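Bifunctional protein PutA (Bradyrhizobium diazoefficiens, PDB 6BSN) probably oxidizes proline to glutamate in two steps, an FAD-dependent proline dehydrogenase and an NAD+-dependent aldehyde dehydrogenase being joined in one chain. Local coordinates at residues G104-H109 with P134-D139. The protein carries 1 engineered substitution. Residues are numbered along the deposited sequence; the frame is centred on the assembly and turned at random.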
ATOM      1  N   GLY A 104       8.881 -10.498  49.586  1.00 36.92           N
ATOM      2  CA  GLY A 104       7.676  -9.737  49.837  1.00 29.75           C
ATOM      3  C   GLY A 104       8.067  -8.360  50.335  1.00 29.10           C
ATOM      4  O   GLY A 104       9.225  -7.955  50.232  1.00 26.21           O
ATOM      5  N   ASP A 105       7.071  -7.652  50.877  1.00 32.71           N
ATOM      6  CA  ASP A 105       7.245  -6.265  51.299  1.00 27.74           C
ATOM      7  C   ASP A 105       7.934  -5.446  50.215  1.00 30.38           C
ATOM      8  O   ASP A 105       8.811  -4.629  50.496  1.00 29.12           O
ATOM      9  CB  ASP A 105       8.030  -6.176  52.606  1.00 27.29           C
ATOM     10  CG  ASP A 105       7.162  -6.434  53.813  1.00 36.12           C
ATOM     11  OD1 ASP A 105       7.713  -6.747  54.881  1.00 40.07           O
ATOM     12  OD2 ASP A 105       5.924  -6.346  53.682  1.00 44.73           O
ATOM     13  N   PHE A 106       7.530  -5.655  48.960  1.00 22.10           N
ATOM     14  CA  PHE A 106       8.273  -5.058  47.861  1.00 26.05           C
ATOM     15  C   PHE A 106       8.204  -3.528  47.903  1.00 33.90           C
ATOM     16  O   PHE A 106       9.240  -2.852  47.860  1.00 32.88           O
ATOM     17  CB  PHE A 106       7.753  -5.590  46.528  1.00 29.95           C
ATOM     18  CG  PHE A 106       7.675  -7.086  46.449  1.00 25.22           C
ATOM     19  CD1 PHE A 106       8.817  -7.841  46.233  1.00 25.54           C
ATOM     20  CD2 PHE A 106       6.455  -7.732  46.556  1.00 27.19           C
ATOM     21  CE1 PHE A 106       8.752  -9.229  46.139  1.00 27.53           C
ATOM     22  CE2 PHE A 106       6.375  -9.117  46.471  1.00 38.58           C
ATOM     23  CZ  PHE A 106       7.536  -9.868  46.258  1.00 32.38           C
ATOM     24  N   ILE A 107       6.984  -2.967  47.964  1.00 31.56           N
ATOM     25  CA  ILE A 107       6.810  -1.512  47.994  1.00 27.45           C
ATOM     26  C   ILE A 107       7.370  -0.926  49.293  1.00 30.28           C
ATOM     27  O   ILE A 107       7.994   0.148  49.284  1.00 26.83           O
ATOM     28  CB  ILE A 107       5.324  -1.158  47.757  1.00 34.96           C
ATOM     29  CG1 ILE A 107       4.975  -1.396  46.276  1.00 35.17           C
ATOM     30  CG2 ILE A 107       4.964   0.302  48.166  1.00 24.63           C
ATOM     31  CD1 ILE A 107       3.499  -1.377  45.963  1.00 30.06           C
ATOM     32  N   HIS A 108       7.187  -1.632  50.417  1.00 29.80           N
ATOM     33  CA  HIS A 108       7.789  -1.221  51.686  1.00 30.51           C
ATOM     34  C   HIS A 108       9.308  -1.058  51.565  1.00 34.67           C
ATOM     35  O   HIS A 108       9.875  -0.065  52.030  1.00 27.51           O
ATOM     36  CB  HIS A 108       7.439  -2.239  52.779  1.00 34.40           C
ATOM     37  CG  HIS A 108       7.912  -1.860  54.156  1.00 30.06           C
ATOM     38  ND1 HIS A 108       7.357  -0.823  54.878  1.00 37.31           N
ATOM     39  CD2 HIS A 108       8.856  -2.402  54.956  1.00 38.02           C
ATOM     40  CE1 HIS A 108       7.949  -0.735  56.054  1.00 32.95           C
ATOM     41  NE2 HIS A 108       8.862  -1.683  56.128  1.00 34.87           N
ATOM     42  N   HIS A 109       9.990  -2.016  50.928  1.00 34.67           N
ATOM     43  CA  HIS A 109      11.444  -1.885  50.800  1.00 31.17           C
ATOM     44  C   HIS A 109      11.819  -0.729  49.898  1.00 24.47           C
ATOM     45  O   HIS A 109      12.783  -0.008  50.182  1.00 31.27           O
ATOM     46  CB  HIS A 109      12.061  -3.177  50.272  1.00 29.00           C
ATOM     47  CG  HIS A 109      11.863  -4.331  51.190  1.00 26.84           C
ATOM     48  ND1 HIS A 109      11.860  -5.637  50.758  1.00 30.86           N
ATOM     49  CD2 HIS A 109      11.648  -4.370  52.524  1.00 29.95           C
ATOM     50  CE1 HIS A 109      11.644  -6.433  51.790  1.00 34.75           C
ATOM     51  NE2 HIS A 109      11.523  -5.690  52.873  1.00 31.75           N
ATOM     52  N   PRO A 134       3.838 -15.466  53.041  1.00 87.41           N
ATOM     53  CA  PRO A 134       4.155 -15.943  51.692  1.00 84.21           C
ATOM     54  C   PRO A 134       3.016 -15.654  50.719  1.00 80.97           C
ATOM     55  O   PRO A 134       1.907 -15.279  51.104  1.00 83.97           O
ATOM     56  CB  PRO A 134       4.361 -17.446  51.891  1.00 88.91           C
ATOM     57  CG  PRO A 134       3.491 -17.783  53.065  1.00 92.06           C
ATOM     58  CD  PRO A 134       3.475 -16.564  53.955  1.00 90.14           C
ATOM     59  N   GLY A 135       3.327 -15.802  49.432  1.00 74.68           N
ATOM     60  CA  GLY A 135       2.338 -15.611  48.389  1.00 73.10           C
ATOM     61  C   GLY A 135       1.985 -14.174  48.073  1.00 74.19           C
ATOM     62  O   GLY A 135       0.938 -13.929  47.462  1.00 75.77           O
ATOM     63  N   GLU A 136       2.819 -13.211  48.469  1.00 69.94           N
ATOM     64  CA  GLU A 136       2.505 -11.802  48.246  1.00 64.91           C
ATOM     65  C   GLU A 136       2.625 -11.424  46.772  1.00 55.71           C
ATOM     66  O   GLU A 136       3.631 -11.729  46.121  1.00 52.71           O
ATOM     67  CB  GLU A 136       3.414 -10.905  49.085  1.00 66.03           C
ATOM     68  CG  GLU A 136       3.091  -9.429  48.913  1.00 64.10           C
ATOM     69  CD  GLU A 136       3.907  -8.526  49.819  1.00 71.27           C
ATOM     70  OE1 GLU A 136       4.330  -8.988  50.906  1.00 71.94           O
ATOM     71  OE2 GLU A 136       4.120  -7.353  49.433  1.00 71.21           O
ATOM     72  N   THR A 137       1.607 -10.729  46.268  1.00 52.92           N
ATOM     73  CA  THR A 137       1.563 -10.252  44.889  1.00 53.02           C
ATOM     74  C   THR A 137       2.780  -9.387  44.573  1.00 47.85           C
ATOM     75  O   THR A 137       2.996  -8.359  45.234  1.00 47.40           O
ATOM     76  CB  THR A 137       0.282  -9.450  44.648  1.00 59.00           C
ATOM     77  OG1 THR A 137      -0.859 -10.312  44.755  1.00 65.39           O
ATOM     78  CG2 THR A 137       0.300  -8.793  43.267  1.00 56.70           C
ATOM     79  N   PRO A 138       3.591  -9.763  43.620  1.00 45.93           N
ATOM     80  CA  PRO A 138       4.793  -8.974  43.334  1.00 40.05           C
ATOM     81  C   PRO A 138       4.468  -7.648  42.664  1.00 36.46           C
ATOM     82  O   PRO A 138       4.319  -7.598  41.440  1.00 39.13           O
ATOM     83  CB  PRO A 138       5.600  -9.891  42.404  1.00 46.01           C
ATOM     84  CG  PRO A 138       5.032 -11.257  42.603  1.00 50.94           C
ATOM     85  CD  PRO A 138       3.580 -11.052  42.914  1.00 48.14           C
ATOM     86  N   ASP A 139       4.376  -6.568  43.434  1.00 34.10           N
ATOM     87  CA  ASP A 139       4.156  -5.236  42.870  1.00 36.06           C
ATOM     88  C   ASP A 139       5.296  -4.305  43.279  1.00 31.26           C
ATOM     89  O   ASP A 139       6.243  -4.700  43.954  1.00 35.14           O
ATOM     90  CB  ASP A 139       2.797  -4.661  43.289  1.00 39.31           C
ATOM     91  CG  ASP A 139       2.584  -4.678  44.788  1.00 39.61           C
ATOM     92  OD1 ASP A 139       3.507  -5.059  45.539  1.00 44.59           O
ATOM     93  OD2 ASP A 139       1.468  -4.335  45.217  1.00 46.44           O
TER
HETATM   94  O   HOH W   1       4.420  -4.605  48.177  1.00 32.84           O
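G104-I107, which lead into and begin helix 106-118, and E136-D139, in the loop before helix 140-149, run the same general way, their end-to-end directions 31° apart, with the CA atoms of G104 and E136 5.8 Å from each other. E136 bonds directly across the contact: D105 N donates to E136 OE1 at 3.0 Å. The N-H...O angle of 170° is nearly straight, but the donor stands above the carboxylate plane. CG of E136 is anti to its backbone N (chi1 -178°) and the chain stays extended beyond it, which carries the carboxylate across to the first turn of the helix. That position at the N-terminal end of a helix would probably stabilise its negative charge, although D105 OD2 brings a like charge within 4.2 Å of OE1. The F106 ring slots in between E136 and D139. Its CE2 packs against CA of P138 at 3.5 Å, the E136 backbone O lies in plane at the ring edge, and CA of G104 lies over one face, toward the rim. The side chains of E136 and F106 slide past each other in opposite directions, the carboxylate plane steeply tilted to the ring. Beyond F106, CD1 of I107 rests against CG of D139 at 3.6 Å, the two side chains crossing at about a right angle. A single water gathers the polar groups: it accepts from I107 N and donates to E136 OE2 and, at 2.8 Å, to D139 OD1. Both carboxylates thus reach backbone N-H groups at the helix start, E136 directly at D105 and through the water at I107, D139 through the same water. Within the region related to the PutA DNA-binding domain, this packing brings the start of helix 106-118 against the loop leading into helix 140-149; I107 also touches I924, just before helix 925-934 of the aldehyde dehydrogenase region.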